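Local coordinates for greglin (Schistocerca gregaria, PDB 4GI3), which inhibits serine proteases, most strongly subtilisin and neutrophil elastase, and more weakly chymotrypsin, pancreatic elastase and cathepsin G, but not pancreatic trypsin, at residues Y29-V34 with V64-C69; V34-Q39 with A57-T62; L43-C48 with A71-C76. All blocks are in the same frame, centred on the assembly; numbering follows the deposited sequence.

Contact 1 of 3, residues Y29-V34 with V64-C69; sequences YAPVCV and VPREMC
C33 on strand 32-36 and V64, just past strand 61-63, are joined by the one direct backbone hydrogen bond of this contact, from V64 N to C33 O over 3.2 Å; it is straight at the hydrogen (166°), but the donor stands above the carbonyl plane. Beyond V64 the chain rises into a short 3-10 turn, 66-68, held by its own bonds from M68 N to P65 O and from C69 N to R66 O, and this turn brings C69 back over C33. The two sulfurs close a disulfide, SG to SG 2.0 Å, with a dihedral of 88°, close to the value that such a bridge prefers. With SG anti to the backbone N (chi1 -175°), C33 turns its sulfur toward 64-69, where it meets C69 SG. There the sulfur also meets V64 CG2 at 3.6 Å and M68 CB at 4.0 Å, so methyl and methylene groups line the bridge on the turn side. F41 of the neighbouring strand packs on V64, M68 and C69. Just ahead of the strand R66, extended from CG to NE, crosses P31 obliquely, its NH2 lying 3.2 Å from P31 CG. A water links the two residues, donating to P31 O and receiving a weak bond from R66 NH1. A second water accepts from C33 N at 3.1 Å and donates to V64 O at 2.8 Å, which pairs polar backbone atoms that have no direct mate across the contact. The turn is thus tied to the strand covalently at a single sulfur pair, whereas the polar fit around that bond is made largely through water, with the arginine merely laid across the proline.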
ATOM      1  N   TYR B  29       9.165  -2.243  -4.019  1.00 15.44           N
ATOM      2  CA  TYR B  29      10.613  -2.132  -3.895  1.00 16.13           C
ATOM      3  C   TYR B  29      11.194  -3.121  -4.892  1.00 16.97           C
ATOM      4  O   TYR B  29      11.124  -4.331  -4.693  1.00 16.23           O
ATOM      5  CB  TYR B  29      11.064  -2.429  -2.448  1.00 17.66           C
ATOM      6  CG  TYR B  29      12.566  -2.415  -2.265  1.00 19.09           C
ATOM      7  CD1 TYR B  29      13.276  -1.220  -2.275  1.00 21.84           C
ATOM      8  CD2 TYR B  29      13.272  -3.596  -2.033  1.00 20.12           C
ATOM      9  CE1 TYR B  29      14.661  -1.198  -2.094  1.00 24.27           C
ATOM     10  CE2 TYR B  29      14.653  -3.584  -1.832  1.00 21.38           C
ATOM     11  CZ  TYR B  29      15.341  -2.382  -1.859  1.00 32.45           C
ATOM     12  OH  TYR B  29      16.706  -2.354  -1.670  1.00 36.13           O
ATOM     13  N   ALA B  30      11.733  -2.597  -5.992  1.00 17.52           N
ATOM     14  CA  ALA B  30      12.358  -3.412  -7.058  1.00 17.55           C
ATOM     15  C   ALA B  30      13.547  -2.572  -7.546  1.00 20.79           C
ATOM     16  O   ALA B  30      13.439  -1.872  -8.556  1.00 19.81           O
ATOM     17  CB  ALA B  30      11.350  -3.674  -8.169  1.00 17.72           C
ATOM     18  N   PRO B  31      14.626  -2.467  -6.724  1.00 18.68           N
ATOM     19  CA  PRO B  31      15.697  -1.519  -7.063  1.00 18.41           C
ATOM     20  C   PRO B  31      16.418  -1.778  -8.367  1.00 20.79           C
ATOM     21  O   PRO B  31      16.566  -2.929  -8.791  1.00 19.87           O
ATOM     22  CB  PRO B  31      16.604  -1.523  -5.835  1.00 21.03           C
ATOM     23  CG  PRO B  31      16.345  -2.791  -5.181  1.00 25.96           C
ATOM     24  CD  PRO B  31      14.926  -3.177  -5.466  1.00 21.72           C
ATOM     25  N   VAL B  32      16.812  -0.677  -9.001  1.00 20.10           N
ATOM     26  CA  VAL B  32      17.481  -0.642 -10.299  1.00 19.41           C
ATOM     27  C   VAL B  32      18.651   0.341 -10.262  1.00 25.00           C
ATOM     28  O   VAL B  32      18.541   1.453  -9.729  1.00 23.86           O
ATOM     29  CB  VAL B  32      16.471  -0.299 -11.421  1.00 22.25           C
ATOM     30  CG1 VAL B  32      15.437  -1.412 -11.585  1.00 21.97           C
ATOM     31  CG2 VAL B  32      15.777   1.035 -11.170  1.00 22.20           C
ATOM     32  N   CYS B  33      19.754  -0.063 -10.873  1.00 24.63           N
ATOM     33  CA  CYS B  33      20.965   0.743 -10.917  1.00 26.10           C
ATOM     34  C   CYS B  33      21.068   1.503 -12.235  1.00 26.35           C
ATOM     35  O   CYS B  33      20.866   0.908 -13.299  1.00 24.88           O
ATOM     36  CB  CYS B  33      22.174  -0.155 -10.685  1.00 28.85           C
ATOM     37  SG  CYS B  33      23.743   0.735 -10.583  1.00 34.39           S
ATOM     38  N   VAL B  34      21.326   2.825 -12.165  1.00 23.38           N
ATOM     39  CA  VAL B  34      21.470   3.693 -13.338  1.00 23.60           C
ATOM     40  C   VAL B  34      22.792   4.457 -13.284  1.00 31.65           C
ATOM     41  O   VAL B  34      23.337   4.695 -12.195  1.00 30.99           O
ATOM     42  CB  VAL B  34      20.283   4.667 -13.618  1.00 27.48           C
ATOM     43  CG1 VAL B  34      18.958   3.927 -13.800  1.00 27.27           C
ATOM     44  CG2 VAL B  34      20.167   5.763 -12.557  1.00 27.57           C
ATOM     45  N   VAL B  64      22.375  -0.070 -15.930  1.00 22.18           N
ATOM     46  CA  VAL B  64      23.641  -0.802 -15.843  1.00 23.41           C
ATOM     47  C   VAL B  64      23.454  -1.956 -14.842  1.00 29.89           C
ATOM     48  O   VAL B  64      22.494  -1.890 -14.056  1.00 29.40           O
ATOM     49  CB  VAL B  64      24.820   0.151 -15.432  1.00 27.72           C
ATOM     50  CG1 VAL B  64      25.047   1.259 -16.457  1.00 27.62           C
ATOM     51  CG2 VAL B  64      24.633   0.738 -14.030  1.00 27.13           C
ATOM     52  N   PRO B  65      24.317  -3.013 -14.820  1.00 28.86           N
ATOM     53  CA  PRO B  65      24.140  -4.073 -13.814  1.00 29.28           C
ATOM     54  C   PRO B  65      24.218  -3.508 -12.385  1.00 32.04           C
ATOM     55  O   PRO B  65      24.889  -2.497 -12.140  1.00 29.41           O
ATOM     56  CB  PRO B  65      25.297  -5.044 -14.107  1.00 31.56           C
ATOM     57  CG  PRO B  65      25.679  -4.767 -15.526  1.00 36.14           C
ATOM     58  CD  PRO B  65      25.494  -3.290 -15.676  1.00 31.25           C
ATOM     59  N   ARG B  66      23.457  -4.120 -11.473  1.00 32.21           N
ATOM     60  CA  ARG B  66      23.330  -3.743 -10.062  1.00 33.04           C
ATOM     61  C   ARG B  66      24.689  -3.523  -9.350  1.00 37.19           C
ATOM     62  O   ARG B  66      24.824  -2.574  -8.578  1.00 36.39           O
ATOM     63  CB  ARG B  66      22.509  -4.810  -9.334  1.00 34.22           C
ATOM     64  CG  ARG B  66      21.905  -4.348  -8.019  1.00 51.77           C
ATOM     65  CD  ARG B  66      21.451  -5.560  -7.242  1.00 71.07           C
ATOM     66  NE  ARG B  66      20.705  -5.218  -6.032  1.00 83.15           N
ATOM     67  CZ  ARG B  66      19.386  -5.073  -5.976  1.00 97.47           C
ATOM     68  NH1 ARG B  66      18.649  -5.193  -7.074  1.00 85.42           N
ATOM     69  NH2 ARG B  66      18.793  -4.798  -4.823  1.00 85.28           N
ATOM     70  N   GLU B  67      25.691  -4.371  -9.663  1.00 34.16           N
ATOM     71  CA  GLU B  67      27.057  -4.351  -9.113  1.00 34.75           C
ATOM     72  C   GLU B  67      27.766  -2.992  -9.199  1.00 39.95           C
ATOM     73  O   GLU B  67      28.656  -2.727  -8.389  1.00 40.78           O
ATOM     74  CB  GLU B  67      27.919  -5.462  -9.738  1.00 36.52           C
ATOM     75  CG  GLU B  67      27.431  -6.881  -9.441  1.00 51.39           C
ATOM     76  CD  GLU B  67      26.152  -7.382 -10.101  1.00 80.98           C
ATOM     77  OE1 GLU B  67      25.727  -6.806 -11.130  1.00 72.99           O
ATOM     78  OE2 GLU B  67      25.575  -8.365  -9.582  1.00 80.57           O
ATOM     79  N   MET B  68      27.368  -2.129 -10.156  1.00 35.54           N
ATOM     80  CA  MET B  68      27.938  -0.789 -10.336  1.00 35.77           C
ATOM     81  C   MET B  68      27.509   0.164  -9.215  1.00 38.21           C
ATOM     82  O   MET B  68      28.148   1.192  -9.009  1.00 37.42           O
ATOM     83  CB  MET B  68      27.503  -0.182 -11.686  1.00 38.99           C
ATOM     84  CG  MET B  68      27.818  -1.030 -12.893  1.00 43.94           C
ATOM     85  SD  MET B  68      29.583  -1.185 -13.211  1.00 49.63           S
ATOM     86  CE  MET B  68      29.742  -2.995 -13.171  1.00 46.09           C
ATOM     87  N   CYS B  69      26.377  -0.145  -8.551  1.00 34.39           N
ATOM     88  CA  CYS B  69      25.760   0.663  -7.497  1.00 33.16           C
ATOM     89  C   CYS B  69      26.147   0.233  -6.090  1.00 37.82           C
ATOM     90  O   CYS B  69      26.529  -0.925  -5.853  1.00 35.86           O
ATOM     91  CB  CYS B  69      24.240   0.663  -7.653  1.00 32.17           C
ATOM     92  SG  CYS B  69      23.616   1.835  -8.877  1.00 35.27           S
TER
HETATM   93  O   HOH W   1      18.342  -4.746  -9.883  1.00 47.95           O
HETATM   94  O   HOH W   2      19.796  -1.816 -13.384  1.00 26.84           O

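Contact 2 of 3, residues V34-Q39 with A57-T62; sequences VEDSNQ and AGFVYT. Unlike the reference sequence in segment 34-39: Q39 (reference Ser).
D36 leaves strand 32-36 with its carboxylate swung toward F59. Its CB lies 4.1 Å from F59 CE1, and with CG turned away from the backbone N (chi1 -175°) the carboxyl carbon closes to 3.7 Å from the same ring atom; carboxylate and ring planes stand 42° apart. At the tip, OD1 accepts a hydrogen bond from S37 N at 2.7 Å, met from above the carboxylate plane, but also faces V60 O at 3.1 Å, two acceptors whose closeness is probably unfavourable; OD2 stays 3.9 Å from F59 CE1. With an alanine in its place, S37 N is likely to lose its carboxylate acceptor, and F59 CE1 the carboxyl group packed against it. One step back, E35 and T62 form an antiparallel hydrogen-bonded pair: E35 N bonds to T62 O at 2.9 Å, in the carbonyl plane, and E35 O receives T62 N. V34 sets CG1 against Y61 CD1 at 3.8 Å and CG2 at the edge of the F59 ring; V50 of helix 47-57 touches both V34 and Y61. Pairing is therefore firm at E35 and T62, but toward the type I turn 36-39 it weakens to one long, bent bond from S37 N to V60 O (3.3 Å), with side-chain packing beside it.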
ATOM      1  N   VAL B  34      21.326   2.825 -12.165  1.00 23.38           N
ATOM      2  CA  VAL B  34      21.470   3.693 -13.338  1.00 23.60           C
ATOM      3  C   VAL B  34      22.792   4.457 -13.284  1.00 31.65           C
ATOM      4  O   VAL B  34      23.337   4.695 -12.195  1.00 30.99           O
ATOM      5  CB  VAL B  34      20.283   4.667 -13.618  1.00 27.48           C
ATOM      6  CG1 VAL B  34      18.958   3.927 -13.800  1.00 27.27           C
ATOM      7  CG2 VAL B  34      20.167   5.763 -12.557  1.00 27.57           C
ATOM      8  N   GLU B  35      23.281   4.864 -14.466  1.00 29.50           N
ATOM      9  CA  GLU B  35      24.470   5.692 -14.617  1.00 28.76           C
ATOM     10  C   GLU B  35      24.004   6.998 -15.200  1.00 31.94           C
ATOM     11  O   GLU B  35      23.336   7.006 -16.227  1.00 31.11           O
ATOM     12  CB  GLU B  35      25.526   5.035 -15.514  1.00 29.82           C
ATOM     13  CG  GLU B  35      26.845   5.802 -15.518  1.00 35.96           C
ATOM     14  CD  GLU B  35      27.979   5.219 -16.342  1.00 54.37           C
ATOM     15  OE1 GLU B  35      27.865   4.062 -16.810  1.00 31.29           O
ATOM     16  OE2 GLU B  35      29.000   5.925 -16.503  1.00 53.94           O
ATOM     17  N   ASP B  36      24.327   8.098 -14.510  1.00 29.06           N
ATOM     18  CA  ASP B  36      23.993   9.461 -14.883  1.00 30.96           C
ATOM     19  C   ASP B  36      24.981   9.953 -15.978  1.00 36.73           C
ATOM     20  O   ASP B  36      25.979   9.277 -16.272  1.00 35.35           O
ATOM     21  CB  ASP B  36      24.071  10.346 -13.604  1.00 33.95           C
ATOM     22  CG  ASP B  36      23.650  11.813 -13.710  1.00 49.82           C
ATOM     23  OD1 ASP B  36      23.069  12.201 -14.761  1.00 52.22           O
ATOM     24  OD2 ASP B  36      23.876  12.568 -12.731  1.00 51.55           O
ATOM     25  N   SER B  37      24.677  11.123 -16.572  1.00 36.07           N
ATOM     26  CA  SER B  37      25.478  11.819 -17.581  1.00 37.77           C
ATOM     27  C   SER B  37      26.866  12.207 -17.012  1.00 43.42           C
ATOM     28  O   SER B  37      27.844  12.249 -17.757  1.00 44.14           O
ATOM     29  CB  SER B  37      24.737  13.063 -18.058  1.00 43.43           C
ATOM     30  OG  SER B  37      25.544  13.872 -18.900  1.00 60.36           O
ATOM     31  N   ASN B  38      26.945  12.449 -15.693  1.00 39.86           N
ATOM     32  CA  ASN B  38      28.185  12.816 -14.993  1.00 39.77           C
ATOM     33  C   ASN B  38      28.975  11.573 -14.570  1.00 43.74           C
ATOM     34  O   ASN B  38      29.947  11.688 -13.820  1.00 43.36           O
ATOM     35  CB  ASN B  38      27.891  13.740 -13.786  1.00 38.97           C
ATOM     36  CG  ASN B  38      26.858  14.811 -14.050  1.00 59.88           C
ATOM     37  OD1 ASN B  38      26.971  15.620 -14.981  1.00 50.55           O
ATOM     38  ND2 ASN B  38      25.813  14.825 -13.239  1.00 55.00           N
ATOM     39  N   GLN B  39      28.560  10.386 -15.067  1.00 41.36           N
ATOM     40  CA  GLN B  39      29.185   9.076 -14.814  1.00 41.87           C
ATOM     41  C   GLN B  39      29.134   8.595 -13.344  1.00 45.74           C
ATOM     42  O   GLN B  39      29.992   7.824 -12.902  1.00 45.02           O
ATOM     43  CB  GLN B  39      30.593   8.966 -15.454  1.00 43.79           C
ATOM     44  CG  GLN B  39      30.621   9.205 -16.972  1.00 65.24           C
ATOM     45  CD  GLN B  39      32.013   9.181 -17.577  1.00 96.67           C
ATOM     46  OE1 GLN B  39      33.038   9.336 -16.897  1.00 96.05           O
ATOM     47  NE2 GLN B  39      32.077   9.011 -18.890  1.00 89.37           N
ATOM     48  N   ALA B  57      12.950  16.571 -13.907  1.00 39.38           N
ATOM     49  CA  ALA B  57      14.222  17.281 -13.774  1.00 38.34           C
ATOM     50  C   ALA B  57      15.081  17.359 -15.050  1.00 39.30           C
ATOM     51  O   ALA B  57      16.053  18.131 -15.087  1.00 39.47           O
ATOM     52  CB  ALA B  57      15.029  16.662 -12.632  1.00 38.87           C
ATOM     53  N   GLY B  58      14.736  16.566 -16.061  1.00 32.16           N
ATOM     54  CA  GLY B  58      15.502  16.484 -17.300  1.00 32.28           C
ATOM     55  C   GLY B  58      16.777  15.680 -17.105  1.00 35.93           C
ATOM     56  O   GLY B  58      17.779  15.917 -17.785  1.00 36.11           O
ATOM     57  N   PHE B  59      16.737  14.727 -16.159  1.00 32.05           N
ATOM     58  CA  PHE B  59      17.823  13.821 -15.759  1.00 30.82           C
ATOM     59  C   PHE B  59      18.071  12.760 -16.848  1.00 34.58           C
ATOM     60  O   PHE B  59      17.115  12.179 -17.371  1.00 33.71           O
ATOM     61  CB  PHE B  59      17.461  13.182 -14.404  1.00 31.91           C
ATOM     62  CG  PHE B  59      18.279  12.023 -13.876  1.00 31.71           C
ATOM     63  CD1 PHE B  59      19.478  12.243 -13.208  1.00 33.89           C
ATOM     64  CD2 PHE B  59      17.785  10.723 -13.928  1.00 32.16           C
ATOM     65  CE1 PHE B  59      20.194  11.173 -12.649  1.00 34.19           C
ATOM     66  CE2 PHE B  59      18.510   9.656 -13.385  1.00 34.76           C
ATOM     67  CZ  PHE B  59      19.707   9.887 -12.749  1.00 33.21           C
ATOM     68  N   VAL B  60      19.368  12.536 -17.187  1.00 30.38           N
ATOM     69  CA  VAL B  60      19.856  11.624 -18.240  1.00 28.98           C
ATOM     70  C   VAL B  60      20.515  10.379 -17.626  1.00 31.07           C
ATOM     71  O   VAL B  60      21.494  10.479 -16.872  1.00 30.85           O
ATOM     72  CB  VAL B  60      20.818  12.365 -19.208  1.00 32.33           C
ATOM     73  CG1 VAL B  60      21.201  11.477 -20.395  1.00 32.11           C
ATOM     74  CG2 VAL B  60      20.207  13.681 -19.692  1.00 32.21           C
ATOM     75  N   TYR B  61      19.981   9.188 -17.956  1.00 25.33           N
ATOM     76  CA  TYR B  61      20.497   7.958 -17.367  1.00 23.14           C
ATOM     77  C   TYR B  61      20.502   6.770 -18.358  1.00 22.89           C
ATOM     78  O   TYR B  61      19.858   6.798 -19.400  1.00 21.70           O
ATOM     79  CB  TYR B  61      19.639   7.593 -16.125  1.00 24.13           C
ATOM     80  CG  TYR B  61      18.229   7.187 -16.506  1.00 25.32           C
ATOM     81  CD1 TYR B  61      17.932   5.868 -16.852  1.00 27.44           C
ATOM     82  CD2 TYR B  61      17.227   8.143 -16.667  1.00 25.53           C
ATOM     83  CE1 TYR B  61      16.664   5.504 -17.302  1.00 27.14           C
ATOM     84  CE2 TYR B  61      15.957   7.791 -17.125  1.00 26.31           C
ATOM     85  CZ  TYR B  61      15.676   6.467 -17.424  1.00 32.05           C
ATOM     86  OH  TYR B  61      14.429   6.107 -17.870  1.00 32.68           O
ATOM     87  N   THR B  62      21.172   5.720 -17.966  1.00 19.52           N
ATOM     88  CA  THR B  62      21.201   4.440 -18.652  1.00 18.95           C
ATOM     89  C   THR B  62      21.241   3.364 -17.596  1.00 23.90           C
ATOM     90  O   THR B  62      21.983   3.508 -16.618  1.00 24.19           O
ATOM     91  CB  THR B  62      22.363   4.355 -19.700  1.00 20.97           C
ATOM     92  OG1 THR B  62      22.267   3.104 -20.367  1.00 15.67           O
ATOM     93  CG2 THR B  62      23.758   4.457 -19.065  1.00 19.60           C
TER

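Contact 3 of 3, residues L43-C48 with A71-C76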
ATOM      1  N   LEU B  43      21.210   4.001  -7.183  1.00 31.02           N
ATOM      2  CA  LEU B  43      20.259   2.894  -7.029  1.00 28.86           C
ATOM      3  C   LEU B  43      18.898   3.512  -6.671  1.00 29.88           C
ATOM      4  O   LEU B  43      18.766   4.165  -5.637  1.00 29.39           O
ATOM      5  CB  LEU B  43      20.725   1.888  -5.956  1.00 28.50           C
ATOM      6  CG  LEU B  43      19.964   0.554  -5.874  1.00 32.60           C
ATOM      7  CD1 LEU B  43      20.337  -0.381  -7.016  1.00 31.95           C
ATOM      8  CD2 LEU B  43      20.237  -0.154  -4.559  1.00 34.09           C
ATOM      9  N   PHE B  44      17.923   3.402  -7.573  1.00 22.10           N
ATOM     10  CA  PHE B  44      16.587   3.949  -7.346  1.00 20.94           C
ATOM     11  C   PHE B  44      15.687   2.833  -6.812  1.00 23.22           C
ATOM     12  O   PHE B  44      15.935   1.669  -7.097  1.00 22.14           O
ATOM     13  CB  PHE B  44      16.015   4.540  -8.643  1.00 22.55           C
ATOM     14  CG  PHE B  44      16.476   5.934  -8.995  1.00 24.10           C
ATOM     15  CD1 PHE B  44      17.703   6.144  -9.618  1.00 27.03           C
ATOM     16  CD2 PHE B  44      15.676   7.037  -8.723  1.00 26.49           C
ATOM     17  CE1 PHE B  44      18.123   7.435  -9.955  1.00 27.04           C
ATOM     18  CE2 PHE B  44      16.089   8.325  -9.077  1.00 29.06           C
ATOM     19  CZ  PHE B  44      17.309   8.513  -9.700  1.00 26.85           C
ATOM     20  N   VAL B  45      14.657   3.176  -6.009  1.00 19.49           N
ATOM     21  CA  VAL B  45      13.766   2.163  -5.430  1.00 19.15           C
ATOM     22  C   VAL B  45      13.028   1.285  -6.467  1.00 19.62           C
ATOM     23  O   VAL B  45      12.731   0.135  -6.176  1.00 19.04           O
ATOM     24  CB  VAL B  45      12.828   2.738  -4.346  1.00 22.94           C
ATOM     25  CG1 VAL B  45      13.639   3.196  -3.131  1.00 22.70           C
ATOM     26  CG2 VAL B  45      12.011   3.889  -4.896  1.00 22.55           C
ATOM     27  N   ASN B  46      12.781   1.830  -7.666  1.00 17.82           N
ATOM     28  CA  ASN B  46      12.152   1.148  -8.800  1.00 17.48           C
ATOM     29  C   ASN B  46      12.293   1.964 -10.080  1.00 20.75           C
ATOM     30  O   ASN B  46      12.650   3.150 -10.021  1.00 18.12           O
ATOM     31  CB  ASN B  46      10.664   0.811  -8.518  1.00 18.47           C
ATOM     32  CG  ASN B  46       9.797   1.987  -8.195  1.00 23.85           C
ATOM     33  OD1 ASN B  46       9.785   3.006  -8.894  1.00 15.07           O
ATOM     34  ND2 ASN B  46       9.008   1.850  -7.135  1.00 24.54           N
ATOM     35  N   GLU B  47      11.938   1.346 -11.243  1.00 18.02           N
ATOM     36  CA  GLU B  47      11.980   2.001 -12.548  1.00 18.02           C
ATOM     37  C   GLU B  47      11.084   3.219 -12.602  1.00 20.14           C
ATOM     38  O   GLU B  47      11.474   4.189 -13.225  1.00 19.93           O
ATOM     39  CB  GLU B  47      11.565   1.044 -13.659  1.00 20.01           C
ATOM     40  CG  GLU B  47      12.637   0.118 -14.185  1.00 33.92           C
ATOM     41  CD  GLU B  47      12.151  -0.667 -15.392  1.00 50.14           C
ATOM     42  OE1 GLU B  47      11.627  -0.038 -16.341  1.00 48.73           O
ATOM     43  OE2 GLU B  47      12.251  -1.916 -15.369  1.00 35.95           O
ATOM     44  N   CYS B  48       9.881   3.195 -11.957  1.00 17.80           N
ATOM     45  CA  CYS B  48       8.997   4.363 -11.966  1.00 18.05           C
ATOM     46  C   CYS B  48       9.699   5.619 -11.452  1.00 19.41           C
ATOM     47  O   CYS B  48       9.545   6.680 -12.045  1.00 18.50           O
ATOM     48  CB  CYS B  48       7.697   4.106 -11.204  1.00 20.24           C
ATOM     49  SG  CYS B  48       6.489   5.455 -11.337  1.00 25.77           S
ATOM     50  N   ALA B  71      24.863  -0.634  -2.196  1.00 38.85           N
ATOM     51  CA  ALA B  71      23.736  -1.462  -1.740  1.00 38.97           C
ATOM     52  C   ALA B  71      22.511  -0.681  -1.224  1.00 42.67           C
ATOM     53  O   ALA B  71      21.461  -1.285  -1.003  1.00 43.10           O
ATOM     54  CB  ALA B  71      24.207  -2.471  -0.701  1.00 40.16           C
ATOM     55  N   THR B  72      22.639   0.651  -1.067  1.00 38.67           N
ATOM     56  CA  THR B  72      21.591   1.557  -0.589  1.00 38.10           C
ATOM     57  C   THR B  72      21.046   2.435  -1.718  1.00 40.15           C
ATOM     58  O   THR B  72      21.751   2.717  -2.695  1.00 39.76           O
ATOM     59  CB  THR B  72      22.094   2.431   0.586  1.00 46.51           C
ATOM     60  OG1 THR B  72      23.250   3.168   0.181  1.00 39.73           O
ATOM     61  CG2 THR B  72      22.377   1.627   1.848  1.00 47.88           C
ATOM     62  N   THR B  73      19.810   2.909  -1.542  1.00 33.68           N
ATOM     63  CA  THR B  73      19.107   3.718  -2.521  1.00 32.99           C
ATOM     64  C   THR B  73      19.351   5.215  -2.388  1.00 37.56           C
ATOM     65  O   THR B  73      19.619   5.718  -1.294  1.00 37.53           O
ATOM     66  CB  THR B  73      17.610   3.323  -2.606  1.00 37.19           C
ATOM     67  OG1 THR B  73      16.940   3.717  -1.409  1.00 38.13           O
ATOM     68  CG2 THR B  73      17.401   1.831  -2.877  1.00 32.25           C
ATOM     69  N   SER B  74      19.236   5.929  -3.505  1.00 33.41           N
ATOM     70  CA  SER B  74      19.409   7.373  -3.547  1.00 34.13           C
ATOM     71  C   SER B  74      18.178   8.019  -4.148  1.00 40.77           C
ATOM     72  O   SER B  74      17.441   7.377  -4.903  1.00 40.82           O
ATOM     73  CB  SER B  74      20.652   7.740  -4.359  1.00 37.60           C
ATOM     74  OG  SER B  74      21.789   7.003  -3.933  1.00 43.09           O
ATOM     75  N   LEU B  75      17.945   9.284  -3.812  1.00 39.65           N
ATOM     76  CA  LEU B  75      16.820  10.036  -4.351  1.00 41.02           C
ATOM     77  C   LEU B  75      17.288  10.771  -5.600  1.00 45.70           C
ATOM     78  O   LEU B  75      18.494  10.809  -5.865  1.00 44.95           O
ATOM     79  CB  LEU B  75      16.236  11.009  -3.301  1.00 41.59           C
ATOM     80  CG  LEU B  75      15.635  10.377  -2.036  1.00 46.52           C
ATOM     81  CD1 LEU B  75      15.491  11.406  -0.933  1.00 46.51           C
ATOM     82  CD2 LEU B  75      14.290   9.690  -2.324  1.00 48.98           C
ATOM     83  N   CYS B  76      16.341  11.312  -6.385  1.00 43.30           N
ATOM     84  CA  CYS B  76      16.620  12.041  -7.620  1.00 43.88           C
ATOM     85  C   CYS B  76      17.655  13.178  -7.394  1.00 50.09           C
ATOM     86  O   CYS B  76      17.370  14.123  -6.644  1.00 48.87           O
ATOM     87  CB  CYS B  76      15.327  12.561  -8.241  1.00 44.06           C
ATOM     88  SG  CYS B  76      15.564  13.533  -9.750  1.00 48.16           S
TER
HETATM   89  O   HOH W   3      22.600   4.498  -4.570  1.00 34.25           O
HETATM   90  O   HOH W   4      14.954   6.248  -5.202  1.00 25.99           O
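F44 overlaps the backbone of 74-76: S74 O sits over one face of its ring, 4.2 Å above the plane and toward the rim, while CE2 reaches C76 CA at 4.0 Å. The setting is a Kazal-like fold, a small antiparallel sheet with one helix against it, and here the chain after the sheet runs back along edge strand 41-44. F44 also touches V50 and C53 of helix 47-57, and C53 is bridged to C76, so the ring lies between the helix and this returning chain. At the end of the strand S74 N bonds to L43 O at 2.8 Å, nearly along the C=O axis. L43 CB lies 3.5 Å from T72 O by virtue of its backbone position, and a chi1 of -169°, which points CG opposite the backbone N, lets CD2 come 3.8 Å from the methyl CG2 of T73. V45 CG1 lies 3.8 Å from T73 OG1, the two side chains at about a right angle. Two waters bridge the segments: one is shared by L43 N, T72 O and S74 OG, and the other accepts from V45 N at 3.2 Å and donates to S74 O at 2.7 Å.

All three contacts meet on one three-stranded antiparallel sheet, in which strand 32-36 lies between 41-44 and 61-63. Contacts 1 and 2 both use the central strand and share V34, yet their centres are about 13 Å apart: contact 1 extends ahead of the strand and contact 2 past its far end. Contact 3 works from edge strand 41-44; its centre is about 8 Å from that of contact 1, to which backbone bonds of V32 with F44 and A30 with V45 link it, and about 13 Å from that of contact 2. From the shared V34 onward, contact 2 lies between the segments of contact 1, while contact 3 interleaves with both. The C-terminal chain thereby returns along strand 41-44, in keeping with a compact, disulfide-rich inhibitor.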